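Local atomic coordinates of OxyA protein (Actinoplanes teichomyceticus, PDB entry 5HH3), a protein that is a haem-dependent cytochrome P450 that probably catalyses a phenolic coupling step, cross-linking aromatic side chains of the precursor peptide in glycopeptide antibiotic biosynthesis. Residues F369-I381 against P387-W397. Residues are numbered along the deposited sequence; the frame is centred on the assembly and turned at random.
Sequences FPTLRLAEPHREI and PFDVEALLLDW
F369 lies under the indole of the C-terminal residue W397 in an offset stack: the ring centroids, phenyl to five-membered, are 4.2 Å apart and the planes tilt by 30°. The CD1-CE1 side of the phenyl slides beneath the indole. W397 CG sits between backbone N and carbonyl carbon (chi1 57°), which folds the indole back over F369. The terminal carboxylate is held too: T371 OG1 donates a short bond of 2.5 Å to W397 OXT, while R373 NH1 gives W397 O a weak, bent one of 3.3 Å. The R373 guanidinium lies beside the D396 side chain, with D396 CB over one face; D396 OD1, 4.1 Å from R373 NH1, is well out of the guanidinium plane, so at most a loose charge attraction is likely. Within its own segment, W397 N donates to D396 OD1 at 2.8 Å.

Behind these side chains runs a short antiparallel pairing. R373 and D396 exchange two backbone bonds, and A375 N adds a third to L394 O at 2.9 Å. Both methyls of L372 rest on L395 CD1, while L374, turned away at CB, reaches L395 CD2 with CD2 alone. Past the type I turn E376-R379, I381 CD1 presses tightly on L393 CD1, at 3.4 Å, and I381 CG2 meets V390.

Strand 394-396 is the middle of a three-stranded sheet, between 373-374 and 140-141, consistent with the small C-terminal sheet of the P450 fold; this is packing away from the haem site. F142 and V143 of helix 142-159 touch L372, V390, L393 and L395, I381 touches W252 of helix 225-256, and helix 112-136 packs against F369 and W397.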
ATOM      1  N   PHE B 369      16.926 -38.806  -2.217  1.00 46.96           N
ATOM      2  CA  PHE B 369      16.236 -38.915  -3.482  1.00 48.19           C
ATOM      3  C   PHE B 369      17.154 -38.442  -4.600  1.00 47.42           C
ATOM      4  O   PHE B 369      16.921 -37.394  -5.174  1.00 46.07           O
ATOM      5  CB  PHE B 369      14.937 -38.083  -3.453  1.00 48.14           C
ATOM      6  CG  PHE B 369      13.921 -38.547  -2.425  1.00 49.36           C
ATOM      7  CD1 PHE B 369      13.521 -39.875  -2.364  1.00 51.43           C
ATOM      8  CD2 PHE B 369      13.339 -37.634  -1.534  1.00 48.77           C
ATOM      9  CE1 PHE B 369      12.584 -40.299  -1.424  1.00 52.49           C
ATOM     10  CE2 PHE B 369      12.398 -38.047  -0.606  1.00 49.48           C
ATOM     11  CZ  PHE B 369      12.020 -39.378  -0.549  1.00 51.26           C
ATOM     12  N   PRO B 370      18.202 -39.227  -4.927  1.00 48.13           N
ATOM     13  CA  PRO B 370      19.051 -38.858  -6.075  1.00 48.42           C
ATOM     14  C   PRO B 370      18.343 -38.870  -7.441  1.00 49.06           C
ATOM     15  O   PRO B 370      18.870 -38.290  -8.386  1.00 50.17           O
ATOM     16  CB  PRO B 370      20.173 -39.912  -6.034  1.00 50.02           C
ATOM     17  CG  PRO B 370      19.603 -41.045  -5.262  1.00 50.76           C
ATOM     18  CD  PRO B 370      18.758 -40.389  -4.208  1.00 49.13           C
ATOM     19  N   THR B 371      17.180 -39.527  -7.530  1.00 49.31           N
ATOM     20  CA  THR B 371      16.335 -39.563  -8.730  1.00 50.32           C
ATOM     21  C   THR B 371      15.215 -38.505  -8.734  1.00 49.15           C
ATOM     22  O   THR B 371      14.303 -38.562  -9.580  1.00 49.68           O
ATOM     23  CB  THR B 371      15.673 -40.951  -8.860  1.00 52.47           C
ATOM     24  OG1 THR B 371      15.041 -41.275  -7.612  1.00 52.75           O
ATOM     25  CG2 THR B 371      16.712 -42.019  -9.186  1.00 53.82           C
ATOM     26  N   LEU B 372      15.273 -37.540  -7.810  1.00 46.84           N
ATOM     27  CA  LEU B 372      14.238 -36.512  -7.691  1.00 45.51           C
ATOM     28  C   LEU B 372      13.982 -35.828  -9.039  1.00 45.45           C
ATOM     29  O   LEU B 372      14.925 -35.446  -9.717  1.00 44.97           O
ATOM     30  CB  LEU B 372      14.661 -35.450  -6.661  1.00 44.69           C
ATOM     31  CG  LEU B 372      13.585 -34.482  -6.184  1.00 43.87           C
ATOM     32  CD1 LEU B 372      12.651 -35.223  -5.235  1.00 44.28           C
ATOM     33  CD2 LEU B 372      14.229 -33.293  -5.497  1.00 43.03           C
ATOM     34  N   ARG B 373      12.712 -35.693  -9.411  1.00 45.51           N
ATOM     35  CA  ARG B 373      12.317 -35.050 -10.669  1.00 46.75           C
ATOM     36  C   ARG B 373      10.940 -34.416 -10.511  1.00 45.82           C
ATOM     37  O   ARG B 373      10.191 -34.771  -9.601  1.00 44.36           O
ATOM     38  CB  ARG B 373      12.285 -36.087 -11.820  1.00 49.71           C
ATOM     39  CG  ARG B 373      11.463 -37.338 -11.493  1.00 52.44           C
ATOM     40  CD  ARG B 373      11.605 -38.480 -12.488  1.00 55.98           C
ATOM     41  NE  ARG B 373      11.030 -39.700 -11.906  1.00 58.48           N
ATOM     42  CZ  ARG B 373       9.734 -40.021 -11.919  1.00 59.74           C
ATOM     43  NH1 ARG B 373       9.349 -41.126 -11.321  1.00 61.34           N
ATOM     44  NH2 ARG B 373       8.813 -39.250 -12.517  1.00 60.69           N
ATOM     45  N   LEU B 374      10.603 -33.506 -11.414  1.00 46.10           N
ATOM     46  CA  LEU B 374       9.236 -32.986 -11.516  1.00 47.68           C
ATOM     47  C   LEU B 374       8.286 -34.132 -11.865  1.00 51.19           C
ATOM     48  O   LEU B 374       8.629 -35.012 -12.660  1.00 51.77           O
ATOM     49  CB  LEU B 374       9.136 -31.915 -12.609  1.00 48.54           C
ATOM     50  CG  LEU B 374      10.025 -30.684 -12.485  1.00 47.24           C
ATOM     51  CD1 LEU B 374       9.931 -29.839 -13.747  1.00 48.92           C
ATOM     52  CD2 LEU B 374       9.637 -29.885 -11.268  1.00 45.19           C
ATOM     53  N   ALA B 375       7.111 -34.138 -11.244  1.00 52.91           N
ATOM     54  CA  ALA B 375       6.089 -35.143 -11.519  1.00 55.67           C
ATOM     55  C   ALA B 375       5.477 -34.942 -12.908  1.00 59.03           C
ATOM     56  O   ALA B 375       5.256 -35.905 -13.633  1.00 58.68           O
ATOM     57  CB  ALA B 375       5.003 -35.092 -10.461  1.00 55.54           C
ATOM     58  N   GLU B 376       5.203 -33.684 -13.239  1.00 61.18           N
ATOM     59  CA  GLU B 376       4.669 -33.259 -14.529  1.00 66.74           C
ATOM     60  C   GLU B 376       5.706 -32.311 -15.164  1.00 66.43           C
ATOM     61  O   GLU B 376       5.566 -31.092 -15.049  1.00 65.41           O
ATOM     62  CB  GLU B 376       3.330 -32.528 -14.324  1.00 69.04           C
ATOM     63  CG  GLU B 376       2.140 -33.421 -13.956  1.00 72.43           C
ATOM     64  CD  GLU B 376       1.188 -33.696 -15.119  1.00 77.83           C
ATOM     65  OE1 GLU B 376       0.910 -32.777 -15.924  1.00 80.42           O
ATOM     66  OE2 GLU B 376       0.692 -34.842 -15.236  1.00 83.14           O
ATOM     67  N   PRO B 377       6.754 -32.866 -15.823  1.00 69.12           N
ATOM     68  CA  PRO B 377       7.905 -32.088 -16.316  1.00 69.89           C
ATOM     69  C   PRO B 377       7.578 -30.896 -17.215  1.00 73.62           C
ATOM     70  O   PRO B 377       8.267 -29.864 -17.140  1.00 71.13           O
ATOM     71  CB  PRO B 377       8.716 -33.119 -17.110  1.00 70.84           C
ATOM     72  CG  PRO B 377       8.349 -34.418 -16.512  1.00 71.79           C
ATOM     73  CD  PRO B 377       6.898 -34.292 -16.175  1.00 71.55           C
ATOM     74  N   HIS B 378       6.541 -31.035 -18.043  1.00 77.71           N
ATOM     75  CA  HIS B 378       6.125 -29.955 -18.949  1.00 80.25           C
ATOM     76  C   HIS B 378       5.144 -28.941 -18.347  1.00 78.29           C
ATOM     77  O   HIS B 378       4.968 -27.860 -18.913  1.00 79.88           O
ATOM     78  CB  HIS B 378       5.562 -30.553 -20.239  1.00 85.00           C
ATOM     79  CG  HIS B 378       6.507 -31.493 -20.925  1.00 88.72           C
ATOM     80  ND1 HIS B 378       7.867 -31.266 -20.991  1.00 88.99           N
ATOM     81  CD2 HIS B 378       6.288 -32.659 -21.577  1.00 91.89           C
ATOM     82  CE1 HIS B 378       8.444 -32.256 -21.650  1.00 91.15           C
ATOM     83  NE2 HIS B 378       7.508 -33.112 -22.018  1.00 93.10           N
ATOM     84  N   ARG B 379       4.524 -29.272 -17.210  1.00 76.39           N
ATOM     85  CA  ARG B 379       3.583 -28.367 -16.540  1.00 75.09           C
ATOM     86  C   ARG B 379       4.358 -27.284 -15.801  1.00 69.78           C
ATOM     87  O   ARG B 379       5.297 -27.589 -15.064  1.00 66.85           O
ATOM     88  CB  ARG B 379       2.672 -29.120 -15.558  1.00 78.41           C
ATOM     89  CG  ARG B 379       1.322 -28.445 -15.345  1.00 82.28           C
ATOM     90  CD  ARG B 379       0.591 -28.943 -14.102  1.00 84.30           C
ATOM     91  NE  ARG B 379       1.188 -28.411 -12.874  1.00 84.95           N
ATOM     92  CZ  ARG B 379       1.052 -27.160 -12.411  1.00 84.65           C
ATOM     93  NH1 ARG B 379       0.324 -26.248 -13.063  1.00 86.42           N
ATOM     94  NH2 ARG B 379       1.668 -26.811 -11.278  1.00 81.80           N
ATOM     95  N   GLU B 380       3.955 -26.029 -15.999  1.00 66.76           N
ATOM     96  CA  GLU B 380       4.663 -24.887 -15.429  1.00 64.01           C
ATOM     97  C   GLU B 380       4.409 -24.771 -13.928  1.00 59.37           C
ATOM     98  O   GLU B 380       3.306 -25.041 -13.430  1.00 58.74           O
ATOM     99  CB  GLU B 380       4.273 -23.576 -16.126  1.00 66.05           C
ATOM    100  CG  GLU B 380       4.596 -23.520 -17.614  1.00 69.90           C
ATOM    101  CD  GLU B 380       6.090 -23.544 -17.930  1.00 70.81           C
ATOM    102  OE1 GLU B 380       6.836 -22.702 -17.383  1.00 70.18           O
ATOM    103  OE2 GLU B 380       6.513 -24.398 -18.751  1.00 73.84           O
ATOM    104  N   ILE B 381       5.449 -24.376 -13.210  1.00 55.34           N
ATOM    105  CA  ILE B 381       5.326 -24.145 -11.774  1.00 51.88           C
ATOM    106  C   ILE B 381       4.763 -22.744 -11.554  1.00 48.27           C
ATOM    107  O   ILE B 381       5.228 -21.798 -12.159  1.00 46.85           O
ATOM    108  CB  ILE B 381       6.659 -24.473 -11.070  1.00 51.29           C
ATOM    109  CG1 ILE B 381       6.761 -26.014 -11.006  1.00 53.89           C
ATOM    110  CG2 ILE B 381       6.731 -23.873  -9.669  1.00 49.07           C
ATOM    111  CD1 ILE B 381       8.168 -26.541 -10.971  1.00 54.59           C
ATOM    112  N   PRO B 387       7.656 -12.010  -2.113  1.00 33.32           N
ATOM    113  CA  PRO B 387       8.914 -12.636  -2.526  1.00 32.32           C
ATOM    114  C   PRO B 387       8.776 -14.120  -2.944  1.00 33.40           C
ATOM    115  O   PRO B 387       7.782 -14.783  -2.591  1.00 34.80           O
ATOM    116  CB  PRO B 387       9.799 -12.476  -1.305  1.00 31.70           C
ATOM    117  CG  PRO B 387       8.838 -12.408  -0.132  1.00 33.01           C
ATOM    118  CD  PRO B 387       7.568 -11.808  -0.653  1.00 33.77           C
ATOM    119  N   PHE B 388       9.792 -14.602  -3.670  1.00 33.26           N
ATOM    120  CA  PHE B 388       9.827 -15.919  -4.338  1.00 32.98           C
ATOM    121  C   PHE B 388       8.988 -16.997  -3.660  1.00 32.12           C
ATOM    122  O   PHE B 388       9.383 -17.556  -2.636  1.00 29.53           O
ATOM    123  CB  PHE B 388      11.265 -16.448  -4.463  1.00 34.94           C
ATOM    124  CG  PHE B 388      11.446 -17.465  -5.572  1.00 38.68           C
ATOM    125  CD1 PHE B 388      10.974 -18.753  -5.459  1.00 41.64           C
ATOM    126  CD2 PHE B 388      12.086 -17.121  -6.730  1.00 43.62           C
ATOM    127  CE1 PHE B 388      11.148 -19.673  -6.500  1.00 43.74           C
ATOM    128  CE2 PHE B 388      12.261 -18.036  -7.780  1.00 45.14           C
ATOM    129  CZ  PHE B 388      11.799 -19.311  -7.650  1.00 43.30           C
ATOM    130  N   ASP B 389       7.866 -17.306  -4.282  1.00 31.66           N
ATOM    131  CA  ASP B 389       6.837 -18.085  -3.671  1.00 33.72           C
ATOM    132  C   ASP B 389       6.352 -19.185  -4.617  1.00 34.39           C
ATOM    133  O   ASP B 389       5.423 -18.984  -5.424  1.00 34.74           O
ATOM    134  CB  ASP B 389       5.695 -17.156  -3.276  1.00 35.53           C
ATOM    135  CG  ASP B 389       4.524 -17.894  -2.690  1.00 38.45           C
ATOM    136  OD1 ASP B 389       4.720 -19.016  -2.188  1.00 42.13           O
ATOM    137  OD2 ASP B 389       3.412 -17.350  -2.738  1.00 40.66           O
ATOM    138  N   VAL B 390       6.985 -20.349  -4.511  1.00 33.74           N
ATOM    139  CA  VAL B 390       6.533 -21.526  -5.246  1.00 34.63           C
ATOM    140  C   VAL B 390       5.240 -21.995  -4.588  1.00 35.87           C
ATOM    141  O   VAL B 390       5.252 -22.405  -3.436  1.00 36.16           O
ATOM    142  CB  VAL B 390       7.560 -22.668  -5.235  1.00 34.56           C
ATOM    143  CG1 VAL B 390       7.044 -23.854  -6.065  1.00 36.41           C
ATOM    144  CG2 VAL B 390       8.909 -22.182  -5.745  1.00 33.61           C
ATOM    145  N   GLU B 391       4.141 -21.944  -5.330  1.00 37.58           N
ATOM    146  CA  GLU B 391       2.823 -22.260  -4.794  1.00 40.00           C
ATOM    147  C   GLU B 391       2.577 -23.771  -4.609  1.00 40.52           C
ATOM    148  O   GLU B 391       1.894 -24.177  -3.672  1.00 40.44           O
ATOM    149  CB  GLU B 391       1.736 -21.649  -5.670  1.00 43.07           C
ATOM    150  CG  GLU B 391       1.818 -20.126  -5.716  1.00 44.28           C
ATOM    151  CD  GLU B 391       0.663 -19.487  -6.452  1.00 47.50           C
ATOM    152  OE1 GLU B 391       0.261 -18.370  -6.066  1.00 50.73           O
ATOM    153  OE2 GLU B 391       0.147 -20.095  -7.413  1.00 52.21           O
ATOM    154  N   ALA B 392       3.136 -24.585  -5.494  1.00 39.57           N
ATOM    155  CA  ALA B 392       3.021 -26.050  -5.400  1.00 40.93           C
ATOM    156  C   ALA B 392       4.162 -26.670  -6.204  1.00 40.16           C
ATOM    157  O   ALA B 392       4.498 -26.160  -7.271  1.00 40.22           O
ATOM    158  CB  ALA B 392       1.673 -26.510  -5.927  1.00 42.64           C
ATOM    159  N   LEU B 393       4.810 -27.697  -5.661  1.00 39.15           N
ATOM    160  CA  LEU B 393       5.956 -28.316  -6.317  1.00 38.91           C
ATOM    161  C   LEU B 393       5.848 -29.840  -6.248  1.00 39.83           C
ATOM    162  O   LEU B 393       6.365 -30.476  -5.323  1.00 38.03           O
ATOM    163  CB  LEU B 393       7.249 -27.812  -5.689  1.00 37.58           C
ATOM    164  CG  LEU B 393       8.559 -28.249  -6.357  1.00 38.58           C
ATOM    165  CD1 LEU B 393       8.684 -27.630  -7.746  1.00 39.32           C
ATOM    166  CD2 LEU B 393       9.739 -27.838  -5.503  1.00 38.22           C
ATOM    167  N   LEU B 394       5.161 -30.405  -7.238  1.00 41.72           N
ATOM    168  CA  LEU B 394       4.885 -31.842  -7.274  1.00 44.25           C
ATOM    169  C   LEU B 394       6.107 -32.567  -7.782  1.00 44.05           C
ATOM    170  O   LEU B 394       6.457 -32.448  -8.954  1.00 42.88           O
ATOM    171  CB  LEU B 394       3.665 -32.169  -8.144  1.00 46.60           C
ATOM    172  CG  LEU B 394       2.319 -32.091  -7.414  1.00 48.30           C
ATOM    173  CD1 LEU B 394       2.145 -33.248  -6.438  1.00 49.38           C
ATOM    174  CD2 LEU B 394       2.135 -30.756  -6.697  1.00 47.65           C
ATOM    175  N   LEU B 395       6.758 -33.307  -6.891  1.00 43.85           N
ATOM    176  CA  LEU B 395       7.959 -34.045  -7.247  1.00 44.46           C
ATOM    177  C   LEU B 395       7.728 -35.520  -7.080  1.00 45.90           C
ATOM    178  O   LEU B 395       6.860 -35.932  -6.321  1.00 47.33           O
ATOM    179  CB  LEU B 395       9.155 -33.613  -6.397  1.00 42.89           C
ATOM    180  CG  LEU B 395       9.493 -32.129  -6.392  1.00 41.53           C
ATOM    181  CD1 LEU B 395      10.737 -31.866  -5.555  1.00 40.43           C
ATOM    182  CD2 LEU B 395       9.673 -31.603  -7.808  1.00 42.63           C
ATOM    183  N   ASP B 396       8.521 -36.297  -7.807  1.00 46.85           N
ATOM    184  CA  ASP B 396       8.532 -37.750  -7.710  1.00 48.71           C
ATOM    185  C   ASP B 396      10.002 -38.194  -7.716  1.00 47.95           C
ATOM    186  O   ASP B 396      10.897 -37.354  -7.766  1.00 46.38           O
ATOM    187  CB  ASP B 396       7.728 -38.358  -8.871  1.00 51.59           C
ATOM    188  CG  ASP B 396       7.073 -39.692  -8.502  1.00 53.90           C
ATOM    189  OD1 ASP B 396       7.630 -40.427  -7.671  1.00 54.86           O
ATOM    190  OD2 ASP B 396       6.003 -40.015  -9.039  1.00 56.28           O
ATOM    191  N   TRP B 397      10.253 -39.495  -7.611  1.00 48.73           N
ATOM    192  CA  TRP B 397      11.618 -40.018  -7.574  1.00 48.99           C
ATOM    193  C   TRP B 397      11.652 -41.480  -8.024  1.00 50.97           C
ATOM    194  O   TRP B 397      10.631 -42.035  -8.403  1.00 51.86           O
ATOM    195  CB  TRP B 397      12.198 -39.888  -6.159  1.00 48.10           C
ATOM    196  CG  TRP B 397      11.379 -40.565  -5.091  1.00 49.31           C
ATOM    197  CD1 TRP B 397      11.523 -41.843  -4.637  1.00 51.14           C
ATOM    198  CD2 TRP B 397      10.293 -39.997  -4.352  1.00 48.96           C
ATOM    199  NE1 TRP B 397      10.588 -42.112  -3.661  1.00 51.70           N
ATOM    200  CE2 TRP B 397       9.822 -40.992  -3.468  1.00 50.80           C
ATOM    201  CE3 TRP B 397       9.664 -38.744  -4.355  1.00 48.25           C
ATOM    202  CZ2 TRP B 397       8.746 -40.773  -2.598  1.00 50.48           C
ATOM    203  CZ3 TRP B 397       8.600 -38.525  -3.489  1.00 47.78           C
ATOM    204  CH2 TRP B 397       8.151 -39.536  -2.626  1.00 49.04           C
ATOM    205  OXT TRP B 397      12.685 -42.143  -8.008  1.00 51.09           O
TER
HETATM  206  O   HOH W   1       3.005 -24.893  -9.347  1.00 47.69           O